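Local coordinates for protein xyloglucanase (Paenibacillus pabuli, PDB 2JEQ) that probably hydrolyses the beta-1,4-linked glucan backbone of xyloglucan as a family 5 glycoside hydrolase with a TIM-barrel fold, at residues A[45-50]-A[359-364]; A[322-327]-A[342-347]. All coordinates share one frame; numbering follows the deposited sequence.

Contact 1: residues A[45-50]-A[359-364]. With BGC (beta-D-glucopyranose), chain B; BGC (beta-D-glucopyranose), chain C.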
loop_
_atom_site.group_PDB
_atom_site.type_symbol
_atom_site.label_atom_id
_atom_site.label_comp_id
_atom_site.label_asym_id
_atom_site.label_seq_id
_atom_site.Cartn_x
_atom_site.Cartn_y
_atom_site.Cartn_z
ATOM N N GLY A 45 -5.931 -5.547 -6.913
ATOM C CA GLY A 45 -4.614 -4.975 -7.043
ATOM C C GLY A 45 -3.489 -5.930 -6.750
ATOM O O GLY A 45 -3.650 -6.935 -6.024
ATOM N N TRP A 46 -2.325 -5.591 -7.281
ATOM C CA TRP A 46 -1.098 -6.340 -7.041
ATOM C C TRP A 46 0.045 -5.378 -6.686
ATOM O O TRP A 46 0.215 -4.368 -7.340
ATOM C CB TRP A 46 -0.789 -7.150 -8.292
ATOM C CG TRP A 46 0.391 -8.052 -8.218
ATOM C CD1 TRP A 46 0.442 -9.315 -7.687
ATOM C CD2 TRP A 46 1.698 -7.761 -8.700
ATOM N NE1 TRP A 46 1.716 -9.832 -7.801
ATOM C CE2 TRP A 46 2.506 -8.905 -8.440
ATOM C CE3 TRP A 46 2.265 -6.658 -9.355
ATOM C CZ2 TRP A 46 3.861 -8.967 -8.802
ATOM C CZ3 TRP A 46 3.620 -6.715 -9.720
ATOM C CH2 TRP A 46 4.404 -7.865 -9.427
ATOM N N ASN A 47 0.799 -5.669 -5.629
ATOM C CA ASN A 47 1.969 -4.840 -5.276
ATOM C C ASN A 47 3.238 -5.272 -5.984
ATOM O O ASN A 47 3.586 -6.459 -5.983
ATOM C CB ASN A 47 2.231 -4.875 -3.778
ATOM C CG ASN A 47 1.440 -3.837 -3.018
ATOM O OD1 ASN A 47 1.873 -2.672 -2.851
ATOM N ND2 ASN A 47 0.287 -4.263 -2.488
ATOM N N LEU A 48 3.958 -4.302 -6.551
ATOM C CA LEU A 48 5.267 -4.534 -7.148
ATOM C C LEU A 48 6.288 -4.416 -6.014
ATOM O O LEU A 48 7.101 -3.485 -5.959
ATOM C CB LEU A 48 5.536 -3.535 -8.291
ATOM C CG LEU A 48 6.822 -3.604 -9.115
ATOM C CD1 LEU A 48 6.942 -4.963 -9.841
ATOM C CD2 LEU A 48 6.992 -2.416 -10.108
ATOM N N GLY A 49 6.201 -5.345 -5.068
ATOM C CA GLY A 49 6.918 -5.201 -3.794
ATOM C C GLY A 49 8.353 -5.627 -3.898
ATOM O O GLY A 49 8.702 -6.434 -4.776
ATOM N N ASN A 50 9.180 -5.143 -2.956
ATOM C CA ASN A 50 10.662 -5.270 -3.026
ATOM C C ASN A 50 11.322 -4.851 -4.363
ATOM O O ASN A 50 12.232 -5.539 -4.911
ATOM C CB ASN A 50 11.116 -6.689 -2.625
ATOM C CG ASN A 50 11.004 -6.947 -1.139
ATOM O OD1 ASN A 50 10.466 -6.130 -0.381
ATOM N ND2 ASN A 50 11.505 -8.102 -0.716
ATOM N N VAL A 359 -5.605 -5.185 -2.537
ATOM C CA VAL A 359 -4.332 -5.135 -3.260
ATOM C C VAL A 359 -3.336 -6.123 -2.622
ATOM O O VAL A 359 -2.866 -5.902 -1.517
ATOM C CB VAL A 359 -3.734 -3.699 -3.258
ATOM C CG1 VAL A 359 -2.455 -3.627 -4.082
ATOM C CG2 VAL A 359 -4.783 -2.670 -3.780
ATOM N N TYR A 360 -3.034 -7.206 -3.335
ATOM C CA TYR A 360 -2.136 -8.231 -2.845
ATOM C C TYR A 360 -0.664 -7.798 -2.662
ATOM O O TYR A 360 -0.087 -7.144 -3.545
ATOM C CB TYR A 360 -2.258 -9.505 -3.720
ATOM C CG TYR A 360 -1.410 -10.633 -3.189
ATOM C CD1 TYR A 360 -1.851 -11.419 -2.125
ATOM C CD2 TYR A 360 -0.127 -10.848 -3.689
ATOM C CE1 TYR A 360 -1.062 -12.459 -1.620
ATOM C CE2 TYR A 360 0.683 -11.844 -3.159
ATOM C CZ TYR A 360 0.198 -12.649 -2.148
ATOM O OH TYR A 360 0.995 -13.619 -1.665
ATOM N N TRP A 361 -0.078 -8.159 -1.517
ATOM C CA TRP A 361 1.357 -7.934 -1.265
ATOM C C TRP A 361 2.245 -9.047 -1.846
ATOM O O TRP A 361 2.302 -10.122 -1.303
ATOM C CB TRP A 361 1.688 -7.813 0.230
ATOM C CG TRP A 361 3.171 -7.511 0.420
ATOM C CD1 TRP A 361 4.123 -8.323 0.989
ATOM C CD2 TRP A 361 3.847 -6.339 0.000
ATOM N NE1 TRP A 361 5.360 -7.713 0.944
ATOM C CE2 TRP A 361 5.215 -6.485 0.358
ATOM C CE3 TRP A 361 3.437 -5.157 -0.623
ATOM C CZ2 TRP A 361 6.161 -5.503 0.092
ATOM C CZ3 TRP A 361 4.386 -4.188 -0.900
ATOM C CH2 TRP A 361 5.723 -4.359 -0.533
ATOM N N ASP A 362 2.958 -8.742 -2.923
ATOM C CA ASP A 362 3.857 -9.690 -3.583
ATOM C C ASP A 362 5.250 -9.099 -3.466
ATOM O O ASP A 362 5.509 -8.008 -3.954
ATOM C CB ASP A 362 3.442 -9.842 -5.045
ATOM C CG ASP A 362 4.152 -10.976 -5.764
ATOM O OD1 ASP A 362 5.390 -11.168 -5.618
ATOM O OD2 ASP A 362 3.449 -11.689 -6.532
ATOM N N ASN A 363 6.143 -9.771 -2.762
ATOM C CA ASN A 363 7.490 -9.227 -2.646
ATOM C C ASN A 363 8.516 -9.919 -3.596
ATOM O O ASN A 363 9.738 -9.720 -3.457
ATOM C CB ASN A 363 7.946 -9.251 -1.183
ATOM C CG ASN A 363 8.234 -10.662 -0.662
ATOM O OD1 ASN A 363 7.821 -11.660 -1.256
ATOM N ND2 ASN A 363 8.976 -10.742 0.458
ATOM N N GLY A 364 8.032 -10.768 -4.514
ATOM C CA GLY A 364 8.940 -11.439 -5.466
ATOM C C GLY A 364 9.703 -12.645 -4.927
ATOM O O GLY A 364 10.307 -13.430 -5.688
HETATM C C2 BGC B . 9.068 -7.561 2.528
HETATM C C3 BGC B . 10.388 -8.133 2.976
HETATM C C4 BGC B . 11.423 -7.012 3.139
HETATM C C5 BGC B . 10.831 -5.952 4.077
HETATM C C6 BGC B . 11.797 -4.801 4.351
HETATM C C1 BGC B . 8.618 -6.485 3.507
HETATM O O2 BGC B . 8.130 -8.605 2.430
HETATM O O3 BGC B . 10.693 -9.098 1.991
HETATM O O4 BGC B . 12.548 -7.548 3.802
HETATM O O5 BGC B . 9.588 -5.473 3.578
HETATM O O6 BGC B . 11.575 -4.389 5.689
HETATM C C2 BGC C . 5.301 -3.156 4.213
HETATM C C3 BGC C . 6.229 -3.939 3.292
HETATM C C4 BGC C . 6.685 -5.268 3.940
HETATM C C5 BGC C . 5.470 -6.024 4.511
HETATM C C6 BGC C . 5.721 -7.397 5.161
HETATM C C1 BGC C . 4.230 -4.147 4.627
HETATM O O1 BGC C . 3.129 -3.552 5.262
HETATM O O2 BGC C . 4.757 -2.035 3.541
HETATM O O3 BGC C . 7.335 -3.134 2.989
HETATM O O4 BGC C . 7.372 -6.039 2.978
HETATM O O5 BGC C . 4.863 -5.120 5.428
HETATM O O6 BGC C . 6.673 -7.309 6.211
HETATM O O HOH W 1 12.261 -10.326 -2.713
#

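Contact 2: residues A[322-327]-A[342-347]. With BGC (beta-D-glucopyranose), chain C.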
loop_
_atom_site.group_PDB
_atom_site.type_symbol
_atom_site.label_atom_id
_atom_site.label_comp_id
_atom_site.label_asym_id
_atom_site.label_seq_id
_atom_site.Cartn_x
_atom_site.Cartn_y
_atom_site.Cartn_z
ATOM N N GLY A 322 -4.346 -1.574 0.777
ATOM C CA GLY A 322 -3.167 -1.470 -0.093
ATOM C C GLY A 322 -2.189 -2.626 -0.031
ATOM O O GLY A 322 -1.403 -2.819 -0.943
ATOM N N GLU A 323 -2.272 -3.407 1.047
ATOM C CA GLU A 323 -1.533 -4.648 1.202
ATOM C C GLU A 323 -2.339 -5.681 2.043
ATOM O O GLU A 323 -3.033 -5.341 3.028
ATOM C CB GLU A 323 -0.137 -4.399 1.831
ATOM C CG GLU A 323 0.672 -3.270 1.227
ATOM C CD GLU A 323 1.973 -3.018 2.007
ATOM O OE1 GLU A 323 2.132 -3.703 3.035
ATOM O OE2 GLU A 323 2.800 -2.142 1.609
ATOM N N PHE A 324 -2.254 -6.943 1.613
ATOM C CA PHE A 324 -2.753 -8.115 2.347
ATOM C C PHE A 324 -1.998 -9.350 1.778
ATOM O O PHE A 324 -1.407 -9.304 0.675
ATOM C CB PHE A 324 -4.294 -8.303 2.221
ATOM C CG PHE A 324 -4.761 -8.875 0.900
ATOM C CD1 PHE A 324 -4.974 -8.044 -0.193
ATOM C CD2 PHE A 324 -4.993 -10.253 0.754
ATOM C CE1 PHE A 324 -5.398 -8.573 -1.420
ATOM C CE2 PHE A 324 -5.407 -10.789 -0.474
ATOM C CZ PHE A 324 -5.615 -9.939 -1.563
ATOM N N GLY A 325 -1.984 -10.424 2.540
ATOM C CA GLY A 325 -1.317 -11.630 2.088
ATOM C C GLY A 325 -0.797 -12.421 3.260
ATOM O O GLY A 325 -0.838 -11.955 4.394
ATOM N N SER A 326 -0.330 -13.639 2.967
ATOM C CA SER A 326 0.247 -14.535 3.956
ATOM C C SER A 326 1.522 -15.145 3.375
ATOM O O SER A 326 1.616 -15.431 2.173
ATOM C CB SER A 326 -0.735 -15.652 4.358
ATOM O OG SER A 326 -1.303 -16.297 3.215
ATOM N N ILE A 327 2.500 -15.308 4.260
ATOM C CA ILE A 327 3.805 -15.827 3.899
ATOM C C ILE A 327 3.766 -17.329 3.612
ATOM O O ILE A 327 2.973 -18.077 4.204
ATOM C CB ILE A 327 4.874 -15.555 5.005
ATOM C CG1 ILE A 327 4.497 -16.151 6.392
ATOM C CG2 ILE A 327 5.162 -14.090 5.136
ATOM C CD1 ILE A 327 5.642 -16.004 7.429
ATOM N N ALA A 342 -7.261 -19.678 0.701
ATOM C CA ALA A 342 -8.490 -19.468 1.474
ATOM C C ALA A 342 -8.478 -18.089 2.126
ATOM O O ALA A 342 -9.463 -17.376 2.081
ATOM C CB ALA A 342 -8.636 -20.548 2.552
ATOM N N TYR A 343 -7.351 -17.736 2.725
ATOM C CA TYR A 343 -7.141 -16.441 3.333
ATOM C C TYR A 343 -7.307 -15.342 2.283
ATOM O O TYR A 343 -8.096 -14.413 2.481
ATOM C CB TYR A 343 -5.741 -16.378 3.937
ATOM C CG TYR A 343 -5.427 -15.067 4.631
ATOM C CD1 TYR A 343 -5.993 -14.768 5.864
ATOM C CD2 TYR A 343 -4.546 -14.143 4.060
ATOM C CE1 TYR A 343 -5.715 -13.585 6.516
ATOM C CE2 TYR A 343 -4.262 -12.937 4.701
ATOM C CZ TYR A 343 -4.856 -12.671 5.927
ATOM O OH TYR A 343 -4.604 -11.507 6.580
ATOM N N ALA A 344 -6.592 -15.461 1.163
ATOM C CA ALA A 344 -6.706 -14.470 0.075
ATOM C C ALA A 344 -8.116 -14.389 -0.513
ATOM O O ALA A 344 -8.577 -13.288 -0.879
ATOM C CB ALA A 344 -5.683 -14.710 -0.993
ATOM N N LYS A 345 -8.799 -15.532 -0.639
ATOM C CA LYS A 345 -10.186 -15.498 -1.132
ATOM C C LYS A 345 -11.058 -14.698 -0.183
ATOM O O LYS A 345 -11.828 -13.832 -0.619
ATOM C CB LYS A 345 -10.782 -16.888 -1.336
ATOM C CG LYS A 345 -12.165 -16.840 -1.933
ATOM C CD LYS A 345 -12.341 -17.977 -2.912
ATOM C CE LYS A 345 -13.794 -18.429 -2.988
ATOM N NZ LYS A 345 -13.985 -19.580 -3.955
ATOM N N ALA A 346 -10.942 -14.995 1.107
ATOM C CA ALA A 346 -11.816 -14.372 2.104
ATOM C C ALA A 346 -11.580 -12.882 2.157
ATOM O O ALA A 346 -12.536 -12.087 2.127
ATOM C CB ALA A 346 -11.636 -15.005 3.468
ATOM N N VAL A 347 -10.305 -12.497 2.232
ATOM C CA VAL A 347 -9.933 -11.083 2.266
ATOM C C VAL A 347 -10.426 -10.295 1.019
ATOM O O VAL A 347 -10.997 -9.202 1.146
ATOM C CB VAL A 347 -8.422 -10.922 2.474
ATOM C CG1 VAL A 347 -8.035 -9.465 2.370
ATOM C CG2 VAL A 347 -8.035 -11.474 3.852
HETATM C C2 BGC C . 5.301 -3.156 4.213
HETATM C C3 BGC C . 6.229 -3.939 3.292
HETATM C C4 BGC C . 6.685 -5.268 3.940
HETATM C C5 BGC C . 5.470 -6.024 4.511
HETATM C C6 BGC C . 5.721 -7.397 5.161
HETATM C C1 BGC C . 4.230 -4.147 4.627
HETATM O O1 BGC C . 3.129 -3.552 5.262
HETATM O O2 BGC C . 4.757 -2.035 3.541
HETATM O O3 BGC C . 7.335 -3.134 2.989
HETATM O O4 BGC C . 7.372 -6.039 2.978
HETATM O O5 BGC C . 4.863 -5.120 5.428
HETATM O O6 BGC C . 6.673 -7.309 6.211
#

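Contact 1: residues A[45-50]-A[359-364]
Asn47 grips Tyr360 O twice, where strand 45-47 closes the barrel against strand 356-360. Its backbone N lies nearly along the C=O axis at 2.7 Å from Tyr360 O, and its side-chain ND2, which also bonds Gly322 O on strand 319-324, comes in from above the carbonyl plane. One rung earlier Tyr360 N donates to Gly45 O (2.8 Å). Packing is tight here: Val359 CG2 occupies the place a side chain on Gly45 would need. With its CG anti to the backbone N (chi1 -176°), Trp46 lies over the sheet face that carries Tyr360, and NE1 reaches Asp362 OD2 (2.8 Å) from above the carboxylate plane. Arg376 pairs with Asp362 OD1. The cleft end is looser: Gly49 stays close (CA to Trp361 CH2 3.6 Å), but its N bonds Asp362 O weakly and a water links Asn50 ND2 to Asn363 O. The edge of the Trp361 indole meets the Asn47 amide (CE3 to CG 3.4 Å), one face lies under the glucose of chain C, and NE1 donates to O2 of the chain B glucose. With an alanine in place of Trp361, the chain C glucose would probably lose the surface beneath it and O2 of the chain B glucose a donor. Asn50 ND2 and Asn363 ND2 both donate to O3 of the chain B glucose, consistent with a barrel seam that doubles as a carbohydrate-binding wall.

Contact 2: residues A[322-327]-A[342-347]
In the beta-alpha-beta unit formed by strand 319-324, helix 336-353 and strand 356-360, the outward side of strand 319-324 meets the helix through Phe324, Ala344 and Val347. Val347 CG1 sits over one face of the phenyl ring, 3.9 Å from its centroid and 28° off the normal, a CH-pi contact whose shortest approach is CG1 to Phe324 CD2 at 3.5 Å. Ala344 meets the rim instead: its CB lies in the ring plane, 4.0 Å from Phe324 CE2. Phe324 CG stands between its backbone N and carbonyl carbon (chi1 77°), a setting that directs the ring at the helix.

This is the usual layering of a TIM barrel, with helices packed round the parallel strands, and neighbouring residues alternate between the two sides. Phe324 faces the helix, while Glu323 turns into the barrel mouth, where its OE2 accepts from O2 of the chain C glucose at 2.8 Å and also pairs with Arg87. The position of Glu323 is consistent with that of the catalytic nucleophile, which family 5 enzymes carry at the end of the seventh strand.

Beyond the strand, the Tyr343 ring lies beside the departing loop, with CE2 3.6 Å from Gly325 O and CD2 4.0 Å from Ser326 OG. Gly325 O is buried here and has no hydrogen-bond partner in the model. Val347 CG2 lies over the centre of the Tyr343 ring, 3.9 Å above its plane, so the two branches of this valine serve two different aromatic rings. The far end of Tyr343 is held through OH by Ser267 O, and Trp282 meets its ring edge-to-face. Leu301 and Phe305 of helix 298-313 touch Val347.

The two contacts lie about 11 Å apart, centre to centre, on the same eight-stranded barrel. Contact 1 joins the first strand, 45-47, to the last, 356-360, and so closes the ring; contact 2 joins the seventh strand, 319-324, to helix 336-353, which leads into that last strand. Along the chain, both segments of contact 2 fall between those of contact 1. They meet directly where neighbouring strands pair: Trp361 N lies 2.8 Å from Phe324 O, a probable hydrogen bond, and Phe324 CE1 packs against Tyr360 N. Trp361 and Glu323, from neighbouring strands, reach the same chain C glucose at the barrel mouth, while the Phe324 packing lies on the outer side of the strand.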